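Local structure of deoxyhypusine hydroxylase (Homo sapiens, 4D50) at residues A[222-234]-A[247-259]. The protein hydroxylates the deoxyhypusine side chain of translation initiation factor eIF5A with a diiron centre, completing the synthesis of hypusine. Numbering follows the deposited sequence.
Sequences QHEAAVPQLAAAL and CAEALGAIARPAC
Leu-230 and Leu-251 illustrate reciprocal knobs-into-holes packing between successive HEAT-like repeats; the axes of segments 227-234 and 247-254 come within 8.9 Å, roughly antiparallel at 142°. Leu-230 drops into a hollow made by Cys-247, Ala-250, Leu-251 and Ile-254. Its CG, anti to the carbonyl carbon (chi1 -74°), carries the fork astride the Ala-250 methyl: CD1 lies 3.9 Å from Ala-250 CB and meets Ile-254 CD1, while CD2 turns to the sulfur of Cys-247. Leu-251 returns the fit among Val-227, Leu-230, Ala-231 and Leu-234; its CD2 rests 3.8 Å from Leu-230 CB, and CD1 lies over Ala-231 CA and against Leu-234 CD2. Cutting Leu-251 back to an alanine is likely to leave this hollow poorly filled and take away the methyl packed on Leu-230 CB. Val-227 CG2 rests against Ile-254 CG2 and Cys-259 SG, 3.7 Å from the sulfur. Toward solvent, Arg-256 NE reaches Glu-224 OE1 at 2.7 Å, from above the carboxylate plane and bent to 136°; NH2 adds a weak bond to the same oxygen, the two planes nearly perpendicular. Shape thus joins the repeats beside iron ligands His-245 and Glu-246, while the imperfectly aligned salt bridge probably adds mainly charge attraction.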
# COMPACT_ATOMS: atom_id res chain seq x y z
N GLN A 222 6.00 -8.33 -9.76
CA GLN A 222 7.24 -9.08 -9.45
C GLN A 222 7.97 -9.52 -10.71
O GLN A 222 8.74 -10.52 -10.67
CB GLN A 222 6.94 -10.30 -8.52
CG GLN A 222 7.34 -10.08 -7.09
CD GLN A 222 7.34 -11.35 -6.24
OE1 GLN A 222 6.63 -11.46 -5.27
NE2 GLN A 222 8.16 -12.33 -6.62
N HIS A 223 7.79 -8.82 -11.83
CA HIS A 223 8.47 -9.16 -13.05
C HIS A 223 9.81 -8.42 -13.10
O HIS A 223 9.88 -7.20 -12.92
CB HIS A 223 7.71 -8.80 -14.28
CG HIS A 223 8.22 -9.49 -15.51
ND1 HIS A 223 9.40 -9.16 -16.14
CD2 HIS A 223 7.71 -10.54 -16.20
CE1 HIS A 223 9.60 -9.95 -17.17
NE2 HIS A 223 8.59 -10.79 -17.24
N GLU A 224 10.86 -9.20 -13.35
CA GLU A 224 12.22 -8.71 -13.24
C GLU A 224 12.59 -7.62 -14.29
O GLU A 224 13.58 -6.90 -14.11
CB GLU A 224 13.16 -9.94 -13.39
CG GLU A 224 14.50 -9.88 -12.69
CD GLU A 224 15.27 -11.20 -12.79
OE1 GLU A 224 14.63 -12.30 -12.72
OE2 GLU A 224 16.52 -11.14 -12.91
N ALA A 225 11.82 -7.50 -15.38
CA ALA A 225 12.08 -6.51 -16.45
C ALA A 225 11.99 -5.09 -15.89
O ALA A 225 12.58 -4.19 -16.47
CB ALA A 225 11.13 -6.65 -17.63
N ALA A 226 11.28 -4.94 -14.77
CA ALA A 226 11.06 -3.62 -14.12
C ALA A 226 12.13 -3.22 -13.14
O ALA A 226 12.16 -2.06 -12.75
CB ALA A 226 9.74 -3.59 -13.38
N VAL A 227 13.05 -4.14 -12.81
CA VAL A 227 14.07 -3.90 -11.77
C VAL A 227 14.92 -2.64 -12.03
O VAL A 227 15.07 -1.86 -11.13
CB VAL A 227 14.91 -5.15 -11.48
CG1 VAL A 227 16.18 -4.83 -10.67
CG2 VAL A 227 14.08 -6.19 -10.79
N PRO A 228 15.51 -2.49 -13.24
CA PRO A 228 16.33 -1.36 -13.53
C PRO A 228 15.61 -0.07 -13.27
O PRO A 228 16.19 0.81 -12.69
CB PRO A 228 16.69 -1.52 -15.02
CG PRO A 228 16.57 -2.98 -15.28
CD PRO A 228 15.56 -3.50 -14.31
N GLN A 229 14.35 0.05 -13.70
CA GLN A 229 13.60 1.27 -13.49
C GLN A 229 13.25 1.47 -12.05
O GLN A 229 13.27 2.61 -11.58
CB GLN A 229 12.39 1.26 -14.42
CG GLN A 229 12.83 1.54 -15.88
CD GLN A 229 12.97 3.04 -16.12
OE1 GLN A 229 12.04 3.80 -15.86
NE2 GLN A 229 14.13 3.45 -16.62
N LEU A 230 12.92 0.40 -11.34
CA LEU A 230 12.64 0.50 -9.87
C LEU A 230 13.85 0.91 -9.08
O LEU A 230 13.78 1.81 -8.24
CB LEU A 230 12.17 -0.81 -9.35
CG LEU A 230 10.72 -1.23 -9.73
CD1 LEU A 230 10.48 -2.69 -9.38
CD2 LEU A 230 9.71 -0.35 -9.05
N ALA A 231 14.97 0.34 -9.45
CA ALA A 231 16.28 0.74 -8.83
C ALA A 231 16.71 2.17 -9.16
O ALA A 231 17.17 2.92 -8.28
CB ALA A 231 17.34 -0.22 -9.20
N ALA A 232 16.51 2.59 -10.40
CA ALA A 232 16.76 4.01 -10.81
C ALA A 232 15.88 4.99 -10.06
O ALA A 232 16.29 6.06 -9.69
CB ALA A 232 16.51 4.16 -12.27
N ALA A 233 14.59 4.69 -9.93
CA ALA A 233 13.68 5.55 -9.12
C ALA A 233 14.19 5.64 -7.67
O ALA A 233 14.16 6.69 -7.08
CB ALA A 233 12.22 5.09 -9.21
N LEU A 234 14.47 4.49 -7.07
CA LEU A 234 15.04 4.41 -5.69
C LEU A 234 16.28 5.31 -5.57
O LEU A 234 16.39 6.07 -4.61
CB LEU A 234 15.27 2.96 -5.26
CG LEU A 234 15.95 2.85 -3.87
CD1 LEU A 234 15.19 3.45 -2.69
CD2 LEU A 234 16.20 1.42 -3.59
N CYS A 247 9.17 1.87 -4.27
CA CYS A 247 10.15 1.27 -5.19
C CYS A 247 11.09 0.33 -4.43
O CYS A 247 11.33 -0.78 -4.86
CB CYS A 247 10.87 2.34 -5.99
SG CYS A 247 9.80 3.07 -7.24
N ALA A 248 11.51 0.74 -3.23
CA ALA A 248 12.36 -0.08 -2.42
C ALA A 248 11.60 -1.37 -1.99
O ALA A 248 12.14 -2.50 -2.02
CB ALA A 248 12.80 0.70 -1.21
N GLU A 249 10.35 -1.21 -1.54
CA GLU A 249 9.52 -2.35 -1.19
C GLU A 249 9.37 -3.29 -2.35
O GLU A 249 9.43 -4.49 -2.15
CB GLU A 249 8.12 -1.92 -0.74
CG GLU A 249 7.98 -1.54 0.71
CD GLU A 249 6.61 -1.93 1.33
OE1 GLU A 249 5.77 -2.70 0.78
OE2 GLU A 249 6.36 -1.45 2.42
N ALA A 250 9.11 -2.75 -3.57
CA ALA A 250 9.00 -3.59 -4.77
C ALA A 250 10.25 -4.41 -5.05
O ALA A 250 10.20 -5.62 -5.32
CB ALA A 250 8.59 -2.74 -5.96
N LEU A 251 11.37 -3.76 -4.89
CA LEU A 251 12.69 -4.40 -5.05
C LEU A 251 12.83 -5.51 -4.00
O LEU A 251 13.37 -6.61 -4.32
CB LEU A 251 13.84 -3.38 -4.93
CG LEU A 251 13.93 -2.48 -6.16
CD1 LEU A 251 14.86 -1.29 -5.99
CD2 LEU A 251 14.29 -3.30 -7.37
N GLY A 252 12.42 -5.21 -2.78
CA GLY A 252 12.30 -6.19 -1.70
C GLY A 252 11.48 -7.42 -2.00
O GLY A 252 11.91 -8.56 -1.70
N ALA A 253 10.30 -7.23 -2.59
CA ALA A 253 9.48 -8.32 -2.97
C ALA A 253 10.12 -9.19 -4.06
O ALA A 253 9.99 -10.40 -3.98
CB ALA A 253 8.19 -7.77 -3.48
N ILE A 254 10.77 -8.57 -5.05
CA ILE A 254 11.35 -9.30 -6.18
C ILE A 254 12.52 -10.08 -5.63
O ILE A 254 12.64 -11.26 -5.89
CB ILE A 254 11.68 -8.35 -7.33
CG1 ILE A 254 10.37 -7.73 -7.83
CG2 ILE A 254 12.41 -9.05 -8.49
CD1 ILE A 254 10.51 -6.49 -8.69
N ALA A 255 13.37 -9.42 -4.86
CA ALA A 255 14.42 -10.09 -4.04
C ALA A 255 15.50 -10.83 -4.88
O ALA A 255 16.10 -11.79 -4.39
CB ALA A 255 13.78 -11.00 -3.03
N ARG A 256 15.74 -10.36 -6.13
CA ARG A 256 16.78 -10.93 -6.96
C ARG A 256 18.07 -10.27 -6.46
O ARG A 256 18.02 -9.17 -5.90
CB ARG A 256 16.55 -10.64 -8.45
CG ARG A 256 15.32 -11.35 -9.03
CD ARG A 256 15.55 -12.84 -9.12
NE ARG A 256 15.03 -13.51 -10.30
CZ ARG A 256 14.15 -14.52 -10.36
NH1 ARG A 256 13.50 -14.99 -9.29
NH2 ARG A 256 13.90 -15.06 -11.55
N PRO A 257 19.23 -10.93 -6.66
CA PRO A 257 20.52 -10.34 -6.24
C PRO A 257 20.71 -8.85 -6.64
O PRO A 257 21.24 -8.02 -5.88
CB PRO A 257 21.53 -11.26 -6.93
CG PRO A 257 20.86 -12.61 -6.80
CD PRO A 257 19.41 -12.32 -7.12
N ALA A 258 20.23 -8.45 -7.79
CA ALA A 258 20.44 -7.07 -8.18
C ALA A 258 19.49 -6.12 -7.37
O ALA A 258 19.76 -4.95 -7.24
CB ALA A 258 20.21 -6.85 -9.64
N CYS A 259 18.37 -6.63 -6.90
CA CYS A 259 17.46 -5.80 -6.10
C CYS A 259 18.09 -5.58 -4.77
O CYS A 259 18.12 -4.44 -4.22
CB CYS A 259 16.15 -6.51 -5.83
SG CYS A 259 15.21 -6.94 -7.32